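Local atomic coordinates of 3'-5'-exonuclease (Saccharomyces cerevisiae, PDB entry 3E2V), a protein that probably acts as a magnesium-dependent TatD-type nuclease, cutting double-stranded DNA internally and degrading it from the 3' end. Residues P91-N95 with Y171-Q177. Sequence-based numbering, arbitrary orientation.
Sequences PCCVN and YSSKEMQ
Ser172 OG is gripped from two directions: it donates to Pro91 O at 2.6 Å and accepts from Gln177 NE2 at 3.0 Å. The hydroxyl reaches the carbonyl because chi1 of 57° sets OG between the serine's own backbone N and carbonyl carbon; it meets Pro91 O tilted 35° out of the carbonyl plane. The extended end of Gln177 runs past Pro91 CB, its OE1 3.5 Å away, and that same oxygen accepts from the backbone N of Asp165, so both ends of the amide are bound and its flip is fixed. With an alanine here instead of Ser172, Pro91 O would probably lose its donor and the Gln177 amide one of its holds.

Next to these bonds, Val94 CG2 packs 3.7 Å from Ser172 CB and also touches Met176 CB. Met176, bent at chi2 and chi3, crosses the Asn95 side chain at about a right angle and brings CE to 3.6 Å from Val94 O. Two waters link the segments. One gives its protons to Cys92 O and Tyr171 O while accepting from Asn95 N; the other donates to Asn95 OD1 at 2.7 Å and accepts from Ser173 N. Asn95 ND2 turns instead to Asn120 on helix 118-129. Ser173 N-caps helix 174-187, its OG accepting from Met176 N.

In this TatD-type TIM barrel, the contact ties the loop after strand 82-87, with its vicinal Cys92-Cys93 disulfide, to the start of the helix following strand 156-165. The Pro91 side chain sits about 6 Å from that of Glu161, a known magnesium-binding residue that does not hold the ion in this model, so the grip of Ser172 on Pro91 O probably helps hold this end of the loop near that site.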
loop_
_atom_site.group_PDB
_atom_site.type_symbol
_atom_site.label_atom_id
_atom_site.label_comp_id
_atom_site.label_asym_id
_atom_site.label_seq_id
_atom_site.Cartn_x
_atom_site.Cartn_y
_atom_site.Cartn_z
ATOM N N PRO A 91 6.829 -9.088 1.432
ATOM C CA PRO A 91 7.603 -10.028 2.242
ATOM C C PRO A 91 6.800 -11.262 2.727
ATOM O O PRO A 91 7.419 -12.326 2.910
ATOM C CB PRO A 91 8.114 -9.158 3.408
ATOM C CG PRO A 91 7.259 -7.906 3.360
ATOM C CD PRO A 91 6.977 -7.700 1.909
ATOM N N CYS A 92 5.471 -11.152 2.877
ATOM C CA CYS A 92 4.566 -12.293 3.199
ATOM C C CYS A 92 4.789 -13.456 2.268
ATOM O O CYS A 92 4.552 -14.615 2.613
ATOM C CB CYS A 92 3.066 -11.925 3.009
ATOM S SG CYS A 92 2.555 -11.421 1.278
ATOM N N CYS A 93 5.180 -13.133 1.044
ATOM C CA CYS A 93 4.879 -13.999 -0.074
ATOM C C CYS A 93 6.094 -14.313 -0.916
ATOM O O CYS A 93 5.965 -14.911 -1.993
ATOM C CB CYS A 93 3.783 -13.332 -0.906
ATOM S SG CYS A 93 2.207 -13.086 0.062
ATOM N N VAL A 94 7.276 -13.929 -0.423
ATOM C CA VAL A 94 8.494 -14.124 -1.219
ATOM C C VAL A 94 8.840 -15.588 -1.449
ATOM O O VAL A 94 9.640 -15.899 -2.330
ATOM C CB VAL A 94 9.713 -13.334 -0.661
ATOM C CG1 VAL A 94 9.522 -11.827 -0.865
ATOM C CG2 VAL A 94 9.973 -13.677 0.802
ATOM N N ASN A 95 8.243 -16.493 -0.674
ATOM C CA ASN A 95 8.490 -17.917 -0.917
ATOM C C ASN A 95 8.043 -18.340 -2.315
ATOM O O ASN A 95 8.504 -19.362 -2.827
ATOM C CB ASN A 95 7.800 -18.804 0.126
ATOM C CG ASN A 95 8.487 -18.782 1.479
ATOM O OD1 ASN A 95 9.518 -18.148 1.653
ATOM N ND2 ASN A 95 7.911 -19.508 2.445
ATOM N N TYR A 171 5.868 -16.452 7.998
ATOM C CA TYR A 171 5.557 -16.527 6.573
ATOM C C TYR A 171 6.799 -16.681 5.692
ATOM O O TYR A 171 6.747 -17.348 4.655
ATOM C CB TYR A 171 4.781 -15.297 6.123
ATOM C CG TYR A 171 3.343 -15.237 6.584
ATOM C CD1 TYR A 171 2.560 -16.395 6.673
ATOM C CD2 TYR A 171 2.754 -14.019 6.891
ATOM C CE1 TYR A 171 1.215 -16.331 7.078
ATOM C CE2 TYR A 171 1.418 -13.945 7.299
ATOM C CZ TYR A 171 0.664 -15.101 7.387
ATOM O OH TYR A 171 -0.657 -15.011 7.785
ATOM N N SER A 172 7.893 -16.031 6.088
ATOM C CA SER A 172 9.119 -16.064 5.288
ATOM C C SER A 172 10.303 -15.716 6.167
ATOM O O SER A 172 10.176 -14.915 7.086
ATOM C CB SER A 172 9.014 -15.060 4.134
ATOM O OG SER A 172 8.773 -13.764 4.644
ATOM N N SER A 173 11.452 -16.322 5.883
ATOM C CA SER A 173 12.646 -16.027 6.652
ATOM C C SER A 173 13.198 -14.633 6.381
ATOM O O SER A 173 12.965 -14.047 5.310
ATOM C CB SER A 173 13.724 -17.051 6.332
ATOM O OG SER A 173 14.195 -16.870 5.012
ATOM N N LYS A 174 13.967 -14.118 7.338
ATOM C CA LYS A 174 14.626 -12.831 7.150
ATOM C C LYS A 174 15.473 -12.817 5.880
ATOM O O LYS A 174 15.467 -11.851 5.117
ATOM C CB LYS A 174 15.488 -12.494 8.378
ATOM C CG LYS A 174 16.083 -11.098 8.323
ATOM C CD LYS A 174 16.788 -10.706 9.629
ATOM C CE LYS A 174 18.135 -11.360 9.769
ATOM N NZ LYS A 174 18.750 -10.958 11.088
ATOM N N GLU A 175 16.216 -13.892 5.660
ATOM C CA GLU A 175 17.122 -13.944 4.513
ATOM C C GLU A 175 16.330 -13.917 3.194
ATOM O O GLU A 175 16.705 -13.226 2.222
ATOM C CB GLU A 175 17.993 -15.206 4.586
ATOM C CG GLU A 175 18.984 -15.277 5.770
ATOM C CD GLU A 175 18.330 -15.425 7.156
ATOM O OE1 GLU A 175 17.269 -16.083 7.303
ATOM O OE2 GLU A 175 18.892 -14.872 8.127
ATOM N N MET A 176 15.221 -14.653 3.147
ATOM C CA MET A 176 14.390 -14.653 1.936
ATOM C C MET A 176 13.767 -13.274 1.707
ATOM O O MET A 176 13.679 -12.803 0.564
ATOM C CB MET A 176 13.309 -15.715 2.021
ATOM C CG MET A 176 13.806 -17.153 1.753
ATOM S SD MET A 176 14.192 -17.544 0.005
ATOM C CE MET A 176 12.580 -17.322 -0.753
ATOM N N GLN A 177 13.352 -12.617 2.789
ATOM C CA GLN A 177 12.798 -11.267 2.660
ATOM C C GLN A 177 13.836 -10.305 2.103
ATOM O O GLN A 177 13.561 -9.534 1.176
ATOM C CB GLN A 177 12.280 -10.753 4.000
ATOM C CG GLN A 177 11.042 -11.483 4.515
ATOM C CD GLN A 177 10.423 -10.786 5.715
ATOM O OE1 GLN A 177 10.598 -9.569 5.903
ATOM N NE2 GLN A 177 9.678 -11.541 6.517
HETATM O O HOH W 1 6.439 -16.382 1.788
HETATM O O HOH W 2 11.121 -18.426 3.859
#